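Local coordinates for protein thrombomodulin (Homo sapiens, PDB 1DX5) that acts as an endothelial cell receptor and cofactor for thrombin activation of protein C, represented here by its EGF-like domains 4 to 6, at residues C26-F32 against P39-F45; D79-C83 against N95-F100; T99-C104 against Q113-C118. All coordinates share one frame; numbering follows the deposited sequence.

Interaction 1. Residues C26-F32 against P39-F45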
# COMPACT_ATOMS: atom_id res chain seq x y z
N CYS E 26 11.58 -36.76 5.73
CA CYS E 26 11.76 -35.52 6.46
C CYS E 26 10.37 -35.05 6.86
O CYS E 26 9.48 -34.94 6.01
CB CYS E 26 12.40 -34.46 5.57
SG CYS E 26 14.17 -34.69 5.24
N VAL E 27 10.19 -34.77 8.15
CA VAL E 27 8.91 -34.31 8.68
C VAL E 27 9.07 -32.98 9.42
O VAL E 27 10.19 -32.49 9.66
CB VAL E 27 8.22 -35.39 9.60
CG1 VAL E 27 7.78 -36.62 8.75
CG2 VAL E 27 9.19 -35.86 10.68
N CYS E 28 7.92 -32.42 9.78
CA CYS E 28 7.89 -31.14 10.45
C CYS E 28 7.12 -31.17 11.75
O CYS E 28 6.58 -32.21 12.14
CB CYS E 28 7.29 -30.11 9.50
SG CYS E 28 8.11 -30.10 7.88
N ALA E 29 7.14 -30.04 12.45
CA ALA E 29 6.42 -29.90 13.71
C ALA E 29 4.94 -29.81 13.40
O ALA E 29 4.55 -29.54 12.26
CB ALA E 29 6.87 -28.63 14.43
N GLU E 30 4.10 -30.03 14.42
CA GLU E 30 2.66 -29.95 14.24
C GLU E 30 2.34 -28.53 13.77
O GLU E 30 2.97 -27.58 14.22
CB GLU E 30 1.93 -30.30 15.54
CG GLU E 30 2.33 -29.44 16.72
N GLY E 31 1.42 -28.42 12.81
CA GLY E 31 1.04 -27.13 12.25
C GLY E 31 1.90 -26.77 11.04
O GLY E 31 1.68 -25.72 10.44
N PHE E 32 2.85 -27.64 10.70
CA PHE E 32 3.76 -27.47 9.56
C PHE E 32 3.81 -28.77 8.76
O PHE E 32 3.61 -29.88 9.30
CB PHE E 32 5.21 -27.17 10.02
CG PHE E 32 5.40 -25.82 10.66
CD1 PHE E 32 5.00 -25.60 11.98
CD2 PHE E 32 5.99 -24.78 9.94
CE1 PHE E 32 5.20 -24.35 12.58
CE2 PHE E 32 6.19 -23.53 10.53
CZ PHE E 32 5.80 -23.31 11.85
N PRO E 39 10.94 -30.93 -0.22
CA PRO E 39 10.63 -31.97 0.78
C PRO E 39 11.45 -32.02 2.06
O PRO E 39 10.98 -32.53 3.08
CB PRO E 39 10.71 -33.27 -0.02
CG PRO E 39 11.61 -32.92 -1.16
CD PRO E 39 11.20 -31.54 -1.54
N HIS E 40 12.65 -31.45 2.02
CA HIS E 40 13.52 -31.42 3.19
C HIS E 40 13.22 -30.17 4.02
O HIS E 40 13.78 -29.98 5.11
CB HIS E 40 15.00 -31.42 2.77
CG HIS E 40 15.53 -32.78 2.44
ND1 HIS E 40 15.14 -33.49 1.32
CD2 HIS E 40 16.44 -33.57 3.07
CE1 HIS E 40 15.79 -34.64 1.28
NE2 HIS E 40 16.58 -34.72 2.33
N ARG E 41 12.32 -29.33 3.51
CA ARG E 41 11.96 -28.11 4.21
C ARG E 41 10.50 -28.09 4.69
O ARG E 41 9.67 -28.89 4.24
CB ARG E 41 12.30 -26.87 3.37
CG ARG E 41 13.81 -26.60 3.31
CD ARG E 41 14.15 -25.37 2.47
NE ARG E 41 13.50 -24.16 2.98
CZ ARG E 41 12.75 -23.34 2.24
NH1 ARG E 41 12.53 -23.60 0.95
NH2 ARG E 41 12.18 -22.29 2.81
N CYS E 42 10.22 -27.17 5.61
CA CYS E 42 8.91 -27.02 6.22
C CYS E 42 8.25 -25.65 6.02
O CYS E 42 8.93 -24.61 5.98
CB CYS E 42 9.02 -27.25 7.72
SG CYS E 42 9.71 -28.87 8.14
N GLN E 43 6.93 -25.66 5.95
CA GLN E 43 6.15 -24.44 5.82
C GLN E 43 4.85 -24.65 6.58
O GLN E 43 4.27 -25.73 6.58
CB GLN E 43 5.86 -24.07 4.35
CG GLN E 43 5.02 -25.09 3.60
CD GLN E 43 4.78 -24.70 2.07
OE1 GLN E 43 5.33 -23.67 1.68
NE2 GLN E 43 4.04 -25.50 1.30
N MET E 44 4.41 -23.59 7.24
CA MET E 44 3.19 -23.56 8.04
C MET E 44 1.90 -23.83 7.25
O MET E 44 1.79 -23.48 6.08
CB MET E 44 3.09 -22.17 8.69
CG MET E 44 1.83 -21.91 9.47
SD MET E 44 1.58 -20.15 9.80
CE MET E 44 -0.07 -20.22 10.41
N PHE E 45 0.93 -24.43 7.93
CA PHE E 45 -0.39 -24.66 7.34
C PHE E 45 -1.42 -24.28 8.40
O PHE E 45 -1.09 -24.12 9.57
CB PHE E 45 -0.57 -26.12 6.84
CG PHE E 45 -0.73 -27.17 7.93
CD1 PHE E 45 -1.92 -27.28 8.65
CD2 PHE E 45 0.29 -28.07 8.20
CE1 PHE E 45 -2.09 -28.27 9.61
CE2 PHE E 45 0.13 -29.07 9.16
CZ PHE E 45 -1.07 -29.17 9.87
O HOH W 1 9.25 -34.87 3.15
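Phe-32 and Met-44 form an antiparallel, non-hydrogen-bonded pair, their CA atoms 4.2 Å apart, where the chain leaving a type II turn at Ala-29 to Phe-32 meets the strand 42-44. Just beyond that pair, Phe-45 N donates to Gly-31 O at 2.9 Å, the one direct hydrogen bond between the two segments. At the other end the backbones are further apart, and a water bridges them by donating to both Cys-26 O and Pro-39 O.

Between these two ends lies the Cys-28 to Cys-42 disulfide, with a torsion of -89° about the S-S bond. Both CB atoms already point at the opposite segment, and each SG, anti to its carbonyl carbon (chi1 -52° and -57°), completes the bridge. Cys-26 SG, itself joined to Cys-12, sits over one face of the His-40 ring, 3.7 Å from its centroid and displaced toward the rim at CD2. A hydrogen bond between its NE2 and Tyr-24 OH also holds the imidazole. Near the turn the aromatic contact involves backbone: Gly-31 CA lies over the Phe-45 face, 4.0 Å from the ring centroid, and Phe-45 CE2 reaches Phe-32 N at 3.4 Å. The Phe-32 ring brings CE2 to within 3.9 Å of Met-44 CB, and both side chains also touch Asp-54 of strand 50-55.

This is the C-terminal loop of EGF-like domain 4, closed by its last disulfide. Beside the single direct hydrogen bond, the disulfide and the sulfur and ring contacts span the segments, and Phe-32 and Met-44 carry the packing on to the following domain.

Interaction 2. Residues D79-C83 against N95-F100. With CA (calcium ion), chain N.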
# COMPACT_ATOMS: atom_id res chain seq x y z
N ASP E 79 -7.90 -16.35 8.21
CA ASP E 79 -8.40 -16.71 6.89
C ASP E 79 -9.01 -15.55 6.11
O ASP E 79 -9.73 -14.71 6.66
CB ASP E 79 -9.43 -17.84 7.03
CG ASP E 79 -10.07 -18.26 5.61
OD1 ASP E 79 -9.33 -18.66 4.69
OD2 ASP E 79 -11.30 -18.18 5.49
N ILE E 80 -8.67 -15.49 4.83
CA ILE E 80 -9.23 -14.49 3.93
C ILE E 80 -10.55 -15.09 3.40
O ILE E 80 -10.56 -16.19 2.87
CB ILE E 80 -8.30 -14.21 2.73
CG1 ILE E 80 -6.97 -13.63 3.22
CG2 ILE E 80 -8.96 -13.20 1.77
CD1 ILE E 80 -5.93 -13.44 2.12
N ASP E 81 -11.66 -14.39 3.63
CA ASP E 81 -12.96 -14.86 3.17
C ASP E 81 -13.14 -14.30 1.75
O ASP E 81 -13.63 -13.19 1.56
CB ASP E 81 -14.04 -14.37 4.14
CG ASP E 81 -15.50 -14.96 3.81
OD1 ASP E 81 -15.70 -15.46 2.69
OD2 ASP E 81 -16.38 -14.89 4.70
N GLU E 82 -12.67 -15.06 0.77
CA GLU E 82 -12.73 -14.65 -0.63
C GLU E 82 -14.14 -14.44 -1.15
O GLU E 82 -14.37 -13.62 -2.04
CB GLU E 82 -12.02 -15.69 -1.51
CG GLU E 82 -10.52 -15.76 -1.32
CD GLU E 82 -10.06 -16.89 -0.26
OE1 GLU E 82 -10.91 -17.35 0.53
OE2 GLU E 82 -8.86 -17.25 -0.26
N CYS E 83 -15.10 -15.16 -0.57
CA CYS E 83 -16.48 -15.03 -1.00
C CYS E 83 -17.05 -13.69 -0.54
O CYS E 83 -17.58 -12.93 -1.34
CB CYS E 83 -17.31 -16.20 -0.49
SG CYS E 83 -16.62 -17.82 -0.93
N ASN E 95 -16.52 -20.41 1.14
CA ASN E 95 -15.26 -20.09 1.76
C ASN E 95 -14.67 -21.32 2.45
O ASN E 95 -15.39 -22.20 2.92
CB ASN E 95 -15.46 -18.94 2.76
CG ASN E 95 -14.09 -18.38 3.36
OD1 ASN E 95 -13.11 -18.40 2.60
ND2 ASN E 95 -14.05 -17.97 4.61
N LEU E 96 -13.34 -21.40 2.44
CA LEU E 96 -12.63 -22.50 3.06
C LEU E 96 -11.47 -21.91 3.84
O LEU E 96 -11.08 -20.75 3.62
CB LEU E 96 -12.08 -23.46 2.00
CG LEU E 96 -12.99 -24.48 1.33
CD1 LEU E 96 -12.37 -24.97 0.03
CD2 LEU E 96 -13.22 -25.63 2.27
N PRO E 97 -10.94 -22.68 4.81
CA PRO E 97 -9.81 -22.15 5.57
C PRO E 97 -8.58 -22.30 4.67
O PRO E 97 -8.13 -23.42 4.43
CB PRO E 97 -9.72 -23.09 6.77
CG PRO E 97 -11.09 -23.74 6.84
CD PRO E 97 -11.42 -23.94 5.40
N GLY E 98 -8.08 -21.20 4.13
CA GLY E 98 -6.90 -21.27 3.27
C GLY E 98 -7.15 -21.09 1.78
O GLY E 98 -6.24 -20.80 1.03
N THR E 99 -8.38 -21.34 1.35
CA THR E 99 -8.75 -21.18 -0.06
C THR E 99 -10.27 -21.00 -0.16
O THR E 99 -10.90 -20.51 0.78
CB THR E 99 -8.23 -22.37 -0.93
OG1 THR E 99 -8.60 -22.17 -2.30
CG2 THR E 99 -8.78 -23.71 -0.43
N PHE E 100 -10.86 -21.35 -1.29
CA PHE E 100 -12.30 -21.23 -1.47
C PHE E 100 -12.76 -22.15 -2.59
O PHE E 100 -11.95 -22.58 -3.43
CB PHE E 100 -12.67 -19.78 -1.83
CG PHE E 100 -12.08 -19.29 -3.14
CD1 PHE E 100 -10.78 -18.78 -3.19
CD2 PHE E 100 -12.82 -19.37 -4.33
CE1 PHE E 100 -10.23 -18.35 -4.39
CE2 PHE E 100 -12.28 -18.95 -5.54
CZ PHE E 100 -10.98 -18.43 -5.58
CA CA N . -10.70 -18.56 2.71
O HOH W 2 -16.44 -17.81 5.71
O HOH W 3 -8.38 -18.44 2.02
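Asp-79 and Asn-95 meet from opposite directions at a calcium ion, the tight centre of this contact. The ion is bound by OD1 of Asp-79 (2.4 Å), more distantly by OD2, and by Ile-80 O, Glu-82 OE1, Asn-95 OD1, Leu-96 O and Thr-99 O, with one water completing the shell. Two hydrogen bonds fix the Asp-79 carboxylate: Gly-98 N, outside the shell, donates almost straight (179°) to OD1 from above the carboxylate plane, while the ligand Asn-95 donates through ND2 to OD2, both bonds 2.9 Å. Bent at chi2 (94°), the Glu-82 chain delivers its OE1 to the ion while its CG rests 3.6 Å from Phe-100 CD1.

The looser, partly exposed side is where the carboxylate of Asp-81 stacks on the Asn-95 amide, the planes 4° apart. A water accepts from Asn-95 ND2 and donates weakly to Asp-81 OD2. Asp-81 OD1 caps the helix that follows, through Glu-84 N and, weakly, Cys-83 N.

The arrangement is that of a calcium-binding EGF domain. Oxygens that would otherwise probably repel, three of them from carboxylates, are drawn together by the cation, which thereby ties the domain's N-terminal segment to the loop before strand 100-103.

Interaction 3. Residues T99-C104 against Q113-C118. Unlike the reference sequence in segment 113-118: Gln-113 (reference His). With CA (calcium ion), chain N.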
# COMPACT_ATOMS: atom_id res chain seq x y z
N THR E 99 -8.38 -21.34 1.35
CA THR E 99 -8.75 -21.18 -0.06
C THR E 99 -10.27 -21.00 -0.16
O THR E 99 -10.90 -20.51 0.78
CB THR E 99 -8.23 -22.37 -0.93
OG1 THR E 99 -8.60 -22.17 -2.30
CG2 THR E 99 -8.78 -23.71 -0.43
N PHE E 100 -10.86 -21.35 -1.29
CA PHE E 100 -12.30 -21.23 -1.47
C PHE E 100 -12.76 -22.15 -2.59
O PHE E 100 -11.95 -22.58 -3.43
CB PHE E 100 -12.67 -19.78 -1.83
CG PHE E 100 -12.08 -19.29 -3.14
CD1 PHE E 100 -10.78 -18.78 -3.19
CD2 PHE E 100 -12.82 -19.37 -4.33
CE1 PHE E 100 -10.23 -18.35 -4.39
CE2 PHE E 100 -12.28 -18.95 -5.54
CZ PHE E 100 -10.98 -18.43 -5.58
N GLU E 101 -14.04 -22.50 -2.58
CA GLU E 101 -14.60 -23.34 -3.64
C GLU E 101 -15.50 -22.48 -4.53
O GLU E 101 -16.39 -21.77 -4.04
CB GLU E 101 -15.41 -24.50 -3.09
CG GLU E 101 -15.79 -25.50 -4.17
CD GLU E 101 -16.98 -26.46 -3.74
OE1 GLU E 101 -17.64 -26.18 -2.72
OE2 GLU E 101 -17.21 -27.46 -4.44
N CYS E 102 -15.25 -22.52 -5.83
CA CYS E 102 -16.02 -21.73 -6.77
C CYS E 102 -16.77 -22.67 -7.70
O CYS E 102 -16.17 -23.53 -8.35
CB CYS E 102 -15.09 -20.81 -7.56
SG CYS E 102 -15.92 -19.57 -8.61
N ILE E 103 -18.10 -22.59 -7.66
CA ILE E 103 -18.93 -23.42 -8.52
C ILE E 103 -19.23 -22.62 -9.79
O ILE E 103 -19.70 -21.47 -9.72
CB ILE E 103 -20.26 -23.85 -7.84
CG1 ILE E 103 -20.01 -24.92 -6.77
CG2 ILE E 103 -21.21 -24.43 -8.87
CD1 ILE E 103 -19.45 -24.42 -5.49
N CYS E 104 -18.92 -23.22 -10.93
CA CYS E 104 -19.16 -22.56 -12.21
C CYS E 104 -20.07 -23.37 -13.13
O CYS E 104 -20.01 -24.60 -13.15
CB CYS E 104 -17.82 -22.28 -12.90
SG CYS E 104 -16.67 -21.35 -11.84
N GLN E 113 -14.65 -25.83 -8.55
CA GLN E 113 -13.23 -25.49 -8.63
C GLN E 113 -12.70 -25.02 -7.28
O GLN E 113 -13.37 -24.30 -6.55
CB GLN E 113 -13.00 -24.36 -9.63
CG GLN E 113 -13.64 -24.54 -10.98
CD GLN E 113 -13.51 -23.22 -11.88
OE1 GLN E 113 -12.64 -23.26 -12.76
NE2 GLN E 113 -14.26 -22.16 -11.63
N ILE E 114 -11.46 -25.40 -6.97
CA ILE E 114 -10.82 -24.99 -5.73
C ILE E 114 -9.77 -23.90 -5.97
O ILE E 114 -8.82 -24.10 -6.73
CB ILE E 114 -10.17 -26.20 -5.00
CG1 ILE E 114 -11.19 -26.92 -4.12
CG2 ILE E 114 -9.06 -25.73 -4.07
CD1 ILE E 114 -12.43 -27.35 -4.79
N GLY E 115 -9.97 -22.75 -5.33
CA GLY E 115 -9.02 -21.66 -5.45
C GLY E 115 -8.96 -20.87 -6.74
O GLY E 115 -8.12 -19.98 -6.86
N THR E 116 -9.81 -21.19 -7.70
CA THR E 116 -9.83 -20.48 -8.98
C THR E 116 -11.22 -19.99 -9.35
O THR E 116 -12.24 -20.50 -8.88
CB THR E 116 -9.29 -21.35 -10.15
OG1 THR E 116 -10.00 -22.59 -10.20
CG2 THR E 116 -7.81 -21.62 -9.97
N ASP E 117 -11.25 -18.98 -10.22
CA ASP E 117 -12.49 -18.38 -10.69
C ASP E 117 -13.01 -19.12 -11.93
O ASP E 117 -12.36 -20.04 -12.42
CB ASP E 117 -12.24 -16.90 -11.01
CG ASP E 117 -13.58 -16.06 -11.16
OD1 ASP E 117 -14.68 -16.63 -11.01
OD2 ASP E 117 -13.48 -14.84 -11.41
N CYS E 118 -14.17 -18.70 -12.42
CA CYS E 118 -14.79 -19.28 -13.61
C CYS E 118 -14.12 -18.74 -14.88
O CYS E 118 -13.88 -19.54 -15.81
CB CYS E 118 -16.29 -18.96 -13.66
SG CYS E 118 -17.21 -19.41 -12.15
OXT CYS E 118 -13.86 -17.52 -14.93
CA CA N . -10.70 -18.56 2.71
O HOH W 3 -8.38 -18.44 2.02
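Cys-102 and Gln-113 face each other as an antiparallel hydrogen-bonded pair, with Cys-102 N bonding to Gln-113 O at 2.7 Å and Gln-113 N to Cys-102 O at 2.8 Å. Glu-101 and Ile-114 form the neighbouring non-hydrogen-bonded pair. A third backbone bond runs from Gly-115 N to Phe-100 O at 2.7 Å, just where strand 112-114 gives way to a loop. Short CA-H...O contacts, such as Glu-101 CA to Gln-113 O, fill in between the conventional bonds.

Covalent closure comes at the far end. Cys-104 SG and Cys-118 SG are linked with an S-S torsion of -85°, so the C-terminal residue is pinned back onto the hairpin. Cys-102 SG, bonded to Cys-89 and turned anti to its own backbone N (chi1 -171°), lies 3.8 Å from Cys-118 SG and brings a second disulfide alongside the first. Cys-102 CB is only 3.2 Å from Thr-116 O.

Packing is mostly against backbone. Gly-115 CA sits over one face of the Phe-100 ring, 3.9 Å from its centroid, and the chain continues past CZ toward Thr-116. On the side of the sheet bearing Glu-101 and Ile-114, those two side chains touch through Glu-101 CG and Ile-114 CD1, 3.9 Å apart. The placement of the Gln-113 amide end is doubtful.

Among polar side chains, Asp-117 OD1 accepts from Cys-118 N and also from Ser-90 N; two N-H groups thus grip one carboxylate oxygen and join the C-terminal end to the loop at Ser-90.

This is the C-terminal hairpin of EGF-like domain 6: backbone bonds set its register, the disulfide fastens its tail, and the Phe-100 ring provides an apolar face over which Gly-115 CA lies.

How the interactions relate
The three contacts follow one another along the chain, but only two of them join. Interactions 2 and 3 share Thr-99 and Phe-100, have centres about 10 Å apart, and also pack through Leu-96 CD1 against Glu-101 N at 4.0 Å. Thr-99 gives its carbonyl to the calcium while the hairpin of interaction 3 starts directly after it, so the metal site and the disulfide-closed C-terminal end form one continuous unit in EGF-like domain 6. Interaction 1 belongs to EGF-like domain 4: its centre is about 22 Å from that of interaction 2, with nearest atoms about 8 Å apart, and about 26 Å from that of interaction 3.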